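Local coordinates for taurocyamine kinase (Schistosoma mansoni, PDB 4WOD), which reversibly transfers a phosphate group between ATP and the guanidino compound taurocyamine, with magnesium as cofactor, at residues K478-T483 and A641-K646; S482-V487 and I591-G596; D544-K549 and I570-S575. The protein carries 4 engineered substitutions. All blocks are in the same frame, centred on the assembly; numbering follows the deposited sequence.

Contact 1: residues K478-T483 and A641-K646; sequences KFIVST and ASVLLK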
# COMPACT_ATOMS: atom_id res chain seq x y z
N LYS A 478 26.58 22.83 -25.27
CA LYS A 478 25.49 22.48 -24.40
C LYS A 478 24.86 23.66 -23.65
O LYS A 478 25.49 24.33 -22.84
CB LYS A 478 25.96 21.41 -23.39
CG LYS A 478 25.54 19.96 -23.71
CD LYS A 478 26.75 19.03 -23.82
CE LYS A 478 26.36 17.56 -23.67
NZ LYS A 478 27.38 16.62 -24.23
N PHE A 479 23.61 23.90 -23.99
CA PHE A 479 22.65 24.44 -23.06
C PHE A 479 21.64 23.32 -22.86
O PHE A 479 21.08 23.14 -21.78
CB PHE A 479 21.99 25.71 -23.61
CG PHE A 479 22.90 26.90 -23.60
CD1 PHE A 479 23.68 27.21 -24.70
CD2 PHE A 479 22.99 27.71 -22.47
CE1 PHE A 479 24.52 28.31 -24.69
CE2 PHE A 479 23.83 28.81 -22.46
CZ PHE A 479 24.59 29.11 -23.56
N ILE A 480 21.45 22.53 -23.92
CA ILE A 480 20.43 21.49 -23.93
C ILE A 480 21.00 20.07 -23.93
O ILE A 480 21.62 19.63 -24.90
CB ILE A 480 19.51 21.65 -25.15
CG1 ILE A 480 18.77 22.99 -25.06
CG2 ILE A 480 18.54 20.46 -25.24
CD1 ILE A 480 17.99 23.36 -26.30
N VAL A 481 20.78 19.36 -22.83
CA VAL A 481 21.20 17.97 -22.71
C VAL A 481 20.36 17.05 -23.60
O VAL A 481 20.89 16.15 -24.26
CB VAL A 481 21.11 17.49 -21.25
CG1 VAL A 481 21.49 16.02 -21.16
CG2 VAL A 481 22.01 18.35 -20.36
N SER A 482 19.05 17.27 -23.63
CA SER A 482 18.18 16.42 -24.43
C SER A 482 16.81 17.05 -24.66
O SER A 482 16.38 17.93 -23.91
CB SER A 482 18.00 15.05 -23.77
OG SER A 482 17.39 15.18 -22.50
N THR A 483 16.13 16.57 -25.69
CA THR A 483 14.83 17.10 -26.09
C THR A 483 13.82 15.95 -26.16
O THR A 483 14.18 14.82 -26.46
CB THR A 483 14.93 17.83 -27.45
OG1 THR A 483 15.97 18.81 -27.36
CG2 THR A 483 13.61 18.51 -27.83
N ALA A 641 6.13 19.30 -24.78
CA ALA A 641 7.49 19.36 -25.33
C ALA A 641 8.42 19.90 -24.26
O ALA A 641 8.10 20.86 -23.56
CB ALA A 641 7.54 20.22 -26.56
N SER A 642 9.61 19.33 -24.17
CA SER A 642 10.47 19.69 -23.08
C SER A 642 11.93 19.56 -23.45
O SER A 642 12.28 18.89 -24.42
CB SER A 642 10.16 18.83 -21.85
OG SER A 642 10.51 17.48 -22.07
N VAL A 643 12.78 20.24 -22.67
CA VAL A 643 14.22 20.10 -22.80
C VAL A 643 14.85 19.95 -21.43
O VAL A 643 14.34 20.46 -20.44
CB VAL A 643 14.89 21.32 -23.50
CG1 VAL A 643 14.49 21.38 -24.96
CG2 VAL A 643 14.56 22.63 -22.77
N LEU A 644 15.97 19.23 -21.39
CA LEU A 644 16.82 19.25 -20.22
C LEU A 644 17.84 20.38 -20.42
O LEU A 644 18.76 20.26 -21.24
CB LEU A 644 17.50 17.90 -20.02
CG LEU A 644 18.04 17.64 -18.62
CD1 LEU A 644 17.05 18.14 -17.57
CD2 LEU A 644 18.30 16.16 -18.45
N LEU A 645 17.65 21.48 -19.70
CA LEU A 645 18.39 22.72 -19.96
C LEU A 645 19.41 23.07 -18.86
O LEU A 645 19.08 23.11 -17.67
CB LEU A 645 17.41 23.88 -20.13
CG LEU A 645 17.96 25.23 -20.59
CD1 LEU A 645 18.54 25.14 -21.99
CD2 LEU A 645 16.88 26.30 -20.53
N LYS A 646 20.65 23.33 -19.28
CA LYS A 646 21.69 23.80 -18.35
C LYS A 646 21.79 25.32 -18.34
O LYS A 646 22.30 25.93 -19.28
CB LYS A 646 23.05 23.20 -18.72
CG LYS A 646 23.06 21.69 -18.76
CD LYS A 646 24.47 21.15 -18.85
CE LYS A 646 25.19 21.72 -20.05
NZ LYS A 646 26.53 21.10 -20.23
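V481 and L644 meet side by side, both side chains pointing the same way, with CB of V481 3.8 Å from CB of L644. CG2 of V481 comes to within 3.8 Å of CG of K646, whose side chain crosses that of V481 at about a right angle. With chi1 at 177° it is CG1 of V481 that stands anti to the backbone N, and this leaves CG2 beside that N, turned to the lysine chain. On the face carrying I480, T483, V643 and L645, CD1 of L645 reaches CG1 of I480 at 3.8 Å and CB of F479 at 3.9 Å. T483 runs alongside V643, while CG2 of I480 reaches CB of V643 from an oblique angle at 4.1 Å.

Three backbone bonds hold the two segments together. The amide of K646 donates to O of F479, the N of V481 reaches O of L644 at 2.7 Å, and N of L644 donates to O of S482 at 2.9 Å. L644 is thus bonded through its O to V481 and through its N to S482, just where the chain turns a corner at V481. The buried N of S482 is left without a partner in the model.

Further out, D474 receives the backbone N atoms of F479 and I480 on one carboxylate oxygen. Helix 695-715 backs the apolar face, V706 touching V643 and I710 touching F479. The arrangement is an antiparallel strand pair in the eight-stranded sheet of the second phosphagen kinase catalytic domain, where residues 482-486 and 640-644 are predicted to contribute to the ATP site.

Contact 2: residues S482-V487 and I591-G596; sequences STRVRV and ISMQQG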
# COMPACT_ATOMS: atom_id res chain seq x y z
N SER A 482 19.05 17.27 -23.63
CA SER A 482 18.18 16.42 -24.43
C SER A 482 16.81 17.05 -24.66
O SER A 482 16.38 17.93 -23.91
CB SER A 482 18.00 15.05 -23.77
OG SER A 482 17.39 15.18 -22.50
N THR A 483 16.13 16.57 -25.69
CA THR A 483 14.83 17.10 -26.09
C THR A 483 13.82 15.95 -26.16
O THR A 483 14.18 14.82 -26.46
CB THR A 483 14.93 17.83 -27.45
OG1 THR A 483 15.97 18.81 -27.36
CG2 THR A 483 13.61 18.51 -27.83
N ARG A 484 12.55 16.26 -25.89
CA ARG A 484 11.50 15.28 -25.76
C ARG A 484 10.18 15.97 -26.10
O ARG A 484 9.96 17.13 -25.72
CB ARG A 484 11.50 14.73 -24.32
CG ARG A 484 10.52 13.57 -23.98
CD ARG A 484 10.53 13.35 -22.45
NE ARG A 484 9.73 12.22 -21.94
CZ ARG A 484 8.49 12.32 -21.46
NH1 ARG A 484 7.87 13.49 -21.46
NH2 ARG A 484 7.85 11.25 -20.99
N VAL A 485 9.33 15.29 -26.87
CA VAL A 485 7.93 15.72 -26.99
C VAL A 485 7.07 14.48 -26.81
O VAL A 485 7.36 13.44 -27.37
CB VAL A 485 7.59 16.39 -28.34
CG1 VAL A 485 6.16 16.98 -28.29
CG2 VAL A 485 8.58 17.47 -28.67
N ARG A 486 6.01 14.59 -26.02
CA ARG A 486 5.09 13.48 -25.89
C ARG A 486 3.64 13.94 -26.04
O ARG A 486 3.34 15.13 -25.89
CB ARG A 486 5.28 12.75 -24.56
CG ARG A 486 4.94 13.54 -23.32
CD ARG A 486 3.45 13.46 -22.93
NE ARG A 486 3.19 14.10 -21.63
CZ ARG A 486 2.09 14.77 -21.30
NH1 ARG A 486 1.10 14.92 -22.18
NH2 ARG A 486 1.97 15.28 -20.08
N VAL A 487 2.76 12.97 -26.29
CA VAL A 487 1.32 13.22 -26.20
C VAL A 487 0.62 12.08 -25.47
O VAL A 487 1.11 10.95 -25.46
CB VAL A 487 0.65 13.39 -27.59
CG1 VAL A 487 1.13 14.67 -28.29
CG2 VAL A 487 0.88 12.15 -28.45
N ILE A 591 5.88 8.98 -27.09
CA ILE A 591 7.03 9.81 -26.71
C ILE A 591 8.11 9.82 -27.77
O ILE A 591 8.48 8.77 -28.26
CB ILE A 591 7.67 9.30 -25.39
CG1 ILE A 591 6.65 9.28 -24.24
CG2 ILE A 591 8.89 10.12 -24.99
CD1 ILE A 591 6.88 8.13 -23.28
N SER A 592 8.62 11.00 -28.11
CA SER A 592 9.80 11.08 -28.96
C SER A 592 10.87 11.82 -28.19
O SER A 592 10.57 12.81 -27.54
CB SER A 592 9.49 11.77 -30.29
OG SER A 592 10.64 11.79 -31.13
N MET A 593 12.12 11.36 -28.26
CA MET A 593 13.18 12.06 -27.57
C MET A 593 14.56 11.70 -28.13
O MET A 593 14.72 10.69 -28.79
CB MET A 593 13.15 11.74 -26.07
CG MET A 593 13.45 10.29 -25.78
SD MET A 593 13.61 9.89 -24.03
CE MET A 593 12.00 10.27 -23.38
N GLN A 594 15.55 12.55 -27.84
CA GLN A 594 16.94 12.27 -28.22
C GLN A 594 17.89 13.23 -27.52
O GLN A 594 17.47 14.25 -26.97
CB GLN A 594 17.13 12.37 -29.73
CG GLN A 594 17.15 13.80 -30.26
CD GLN A 594 16.92 13.86 -31.75
OE1 GLN A 594 16.07 13.15 -32.29
NE2 GLN A 594 17.68 14.70 -32.44
N GLN A 595 19.18 12.88 -27.53
CA GLN A 595 20.21 13.78 -27.03
C GLN A 595 20.28 15.02 -27.90
O GLN A 595 19.97 14.95 -29.09
CB GLN A 595 21.58 13.08 -27.02
CG GLN A 595 21.70 11.91 -26.06
CD GLN A 595 21.86 12.34 -24.62
OE1 GLN A 595 20.88 12.58 -23.92
NE2 GLN A 595 23.11 12.43 -24.17
N GLY A 596 20.67 16.14 -27.32
CA GLY A 596 20.81 17.37 -28.08
C GLY A 596 19.55 18.20 -28.07
O GLY A 596 18.59 17.89 -27.36
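O of G596 takes a 2.8 Å hydrogen bond from OG1 of T483 and a CH...O contact from CA of S482. The hydroxyl approaches in the carbonyl plane on a lone pair, at a C=O...O angle of 131°. It fastens the turn that follows strand 588-595. The ladder beyond is regular: T483 N and O pair with Q594 O and N, and V485 N and O with S592 O and N, the shortest of these being S592 N to V485 O at 2.8 Å.

On the face of R484, R486, I591 and M593, the extended chain of R484 lies alongside M593, both pointing the same way. The terminal methyl CE of M593 comes to the guanidinium edge, near its plane, 3.3 Å from NE of R484. M593 is bent at its last torsion (chi3 62°), which curls CE back onto the arginine. I591 crosses R484 obliquely, its CG2 3.8 Å from NE of R484, and its CG1 packs 3.7 Å from CB of R486. The guanidinium of R486 leads away to N634. Behind the sheet, S592 OG bonds to the backbone O of V602 in helix 599-614, which also touches V485.

The methionine and isoleucine thus both pack on one side of the R484 chain, whose guanidinium lies beside R589. Such a gathering of arginines is consistent with a pocket for nucleotide phosphates, as is predicted for residues 482-486.

Contact 3: residues D544-K549 and I570-S575; sequences DHFLFK and IFHNNS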
# COMPACT_ATOMS: atom_id res chain seq x y z
N ASP A 544 17.72 1.78 -17.97
CA ASP A 544 17.50 2.97 -18.79
C ASP A 544 16.52 3.95 -18.13
O ASP A 544 16.13 4.93 -18.75
CB ASP A 544 16.96 2.59 -20.17
CG ASP A 544 17.98 1.85 -21.00
OD1 ASP A 544 19.19 2.01 -20.72
OD2 ASP A 544 17.59 1.14 -21.94
N HIS A 545 16.13 3.66 -16.89
CA HIS A 545 15.10 4.45 -16.21
C HIS A 545 13.82 4.50 -17.05
O HIS A 545 13.13 5.52 -17.07
CB HIS A 545 15.58 5.88 -15.90
CG HIS A 545 16.81 5.93 -15.05
ND1 HIS A 545 18.08 5.73 -15.55
CD2 HIS A 545 16.97 6.15 -13.72
CE1 HIS A 545 18.96 5.82 -14.57
NE2 HIS A 545 18.31 6.08 -13.45
N PHE A 546 13.54 3.41 -17.75
CA PHE A 546 12.25 3.26 -18.41
C PHE A 546 11.39 2.44 -17.46
O PHE A 546 11.30 1.22 -17.59
CB PHE A 546 12.38 2.57 -19.77
CG PHE A 546 13.18 3.34 -20.78
CD1 PHE A 546 13.46 4.69 -20.58
CD2 PHE A 546 13.67 2.72 -21.92
CE1 PHE A 546 14.21 5.39 -21.51
CE2 PHE A 546 14.41 3.42 -22.86
CZ PHE A 546 14.68 4.76 -22.65
N LEU A 547 10.81 3.12 -16.49
CA LEU A 547 10.11 2.43 -15.41
C LEU A 547 8.62 2.41 -15.63
O LEU A 547 8.05 3.30 -16.23
CB LEU A 547 10.42 3.10 -14.06
CG LEU A 547 11.90 3.29 -13.72
CD1 LEU A 547 12.04 4.23 -12.53
CD2 LEU A 547 12.55 1.95 -13.46
N PHE A 548 7.98 1.38 -15.10
CA PHE A 548 6.54 1.32 -15.12
C PHE A 548 6.18 0.50 -13.89
O PHE A 548 6.05 -0.73 -13.96
CB PHE A 548 6.05 0.73 -16.46
CG PHE A 548 4.55 0.83 -16.68
CD1 PHE A 548 3.71 1.31 -15.69
CD2 PHE A 548 4.00 0.48 -17.91
CE1 PHE A 548 2.35 1.40 -15.91
CE2 PHE A 548 2.65 0.58 -18.13
CZ PHE A 548 1.82 1.04 -17.12
N LYS A 549 6.11 1.19 -12.76
CA LYS A 549 5.85 0.56 -11.48
C LYS A 549 4.48 0.96 -10.94
O LYS A 549 3.94 2.00 -11.31
CB LYS A 549 6.94 0.94 -10.47
CG LYS A 549 8.33 1.03 -11.06
CD LYS A 549 9.34 1.52 -10.04
CE LYS A 549 9.41 0.59 -8.83
NZ LYS A 549 10.82 0.42 -8.37
N ILE A 570 5.77 -1.54 -22.27
CA ILE A 570 6.57 -0.48 -22.84
C ILE A 570 7.05 -0.91 -24.21
O ILE A 570 7.56 -2.02 -24.37
CB ILE A 570 7.79 -0.13 -21.94
CG1 ILE A 570 7.33 0.29 -20.54
CG2 ILE A 570 8.64 0.98 -22.59
CD1 ILE A 570 8.47 0.49 -19.56
N PHE A 571 6.89 -0.02 -25.19
CA PHE A 571 7.42 -0.20 -26.55
C PHE A 571 8.51 0.84 -26.79
O PHE A 571 8.40 1.98 -26.36
CB PHE A 571 6.29 -0.04 -27.59
CG PHE A 571 6.77 0.00 -29.03
CD1 PHE A 571 6.90 -1.17 -29.75
CD2 PHE A 571 7.05 1.21 -29.66
CE1 PHE A 571 7.34 -1.14 -31.08
CE2 PHE A 571 7.48 1.26 -30.99
CZ PHE A 571 7.62 0.07 -31.70
N HIS A 572 9.58 0.46 -27.48
CA HIS A 572 10.45 1.48 -28.04
C HIS A 572 11.22 0.95 -29.24
O HIS A 572 11.33 -0.27 -29.44
CB HIS A 572 11.41 2.06 -26.99
CG HIS A 572 12.36 1.08 -26.37
ND1 HIS A 572 13.28 0.36 -27.11
CD2 HIS A 572 12.57 0.74 -25.08
CE1 HIS A 572 13.99 -0.41 -26.29
NE2 HIS A 572 13.58 -0.19 -25.06
N ASN A 573 11.74 1.87 -30.03
CA ASN A 573 12.58 1.49 -31.16
C ASN A 573 13.99 1.17 -30.64
O ASN A 573 14.28 1.32 -29.44
CB ASN A 573 12.61 2.59 -32.23
CG ASN A 573 13.10 3.95 -31.71
OD1 ASN A 573 13.42 4.11 -30.53
ND2 ASN A 573 13.16 4.94 -32.61
N ASN A 574 14.85 0.67 -31.51
CA ASN A 574 16.16 0.25 -31.05
C ASN A 574 16.98 1.37 -30.44
O ASN A 574 17.65 1.17 -29.41
CB ASN A 574 16.95 -0.40 -32.19
CG ASN A 574 18.20 -1.08 -31.69
OD1 ASN A 574 19.29 -0.50 -31.71
ND2 ASN A 574 18.06 -2.31 -31.22
N SER A 575 16.93 2.54 -31.07
CA SER A 575 17.65 3.73 -30.63
C SER A 575 17.10 4.36 -29.35
O SER A 575 17.71 5.28 -28.80
CB SER A 575 17.62 4.81 -31.72
OG SER A 575 18.29 4.35 -32.88
O HOH W 1 15.34 -0.58 -22.42
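An apolar and aromatic cluster joins the loop after helix 535-543 to strand 569-573: F546 and F548 from the loop meet H572 and I570 from the strand. CD1 of I570 rests against the loop, 3.9 Å from CB of F548 and 3.5 Å from the backbone O of F546. CG1 of the same isoleucine lies at the edge of the F548 ring, near its plane. F548 has CG anti to its own backbone N (chi1 -171°), which turns the ring with that edge to the isoleucine; the ring also meets W581.

The rings of F546 and H572 sit obliquely, their planes at 65° and their centroids 5.7 Å apart. CD2 of H572 touches CD2 of F546 at 3.9 Å, and one face of the phenyl ring has CB of D544 over its centre, 3.6 Å above the plane. F546 follows directly on the helix end. H545 is the C-prime residue of a Schellman motif, with F546 N bonded to O of L541 and H545 N to O of V542; the side chain of F546 starts toward the strand, while H545, a predicted ATP ligand, takes no part in the contact.

H572 is secured at both nitrogens. ND1 donates to O of N573 at 2.7 Å, tilted from the ring plane, and the NE2 end is linked by a water to the carboxylate of D544, the water donating a hydrogen bond to OD2 of D544 at 2.9 Å. That carboxylate also forms a salt bridge with K576. N573 extends the grip: its side chain takes the backbone N atoms of T577 and F578, pinning the turn between strands 569-573 and 578-582, and L579 and L541 pack on H572.

Followed from the N terminus, the first segments of contacts 1 and 2, 478-483 and 482-487, overlap at the start of strand 480-489. The chain then runs through helix 502-517 and strand 525-529 to residues 544-549, and contact 3 closes the shortest loop by returning at 570-575. Strand 588-595 next comes back beside the starting strand as contact 2, and only at 641-646 does contact 1 close. The three loops lie one within another, and none cross. Contacts 1 and 2 share S482 and T483 and join strand 480-489 to its two neighbours, touching where S642 N meets R484 O. Contact 3, centred about 13 Å from the centre of contact 2, ties the end of helix 535-543 to a strand farther out in the same sheet.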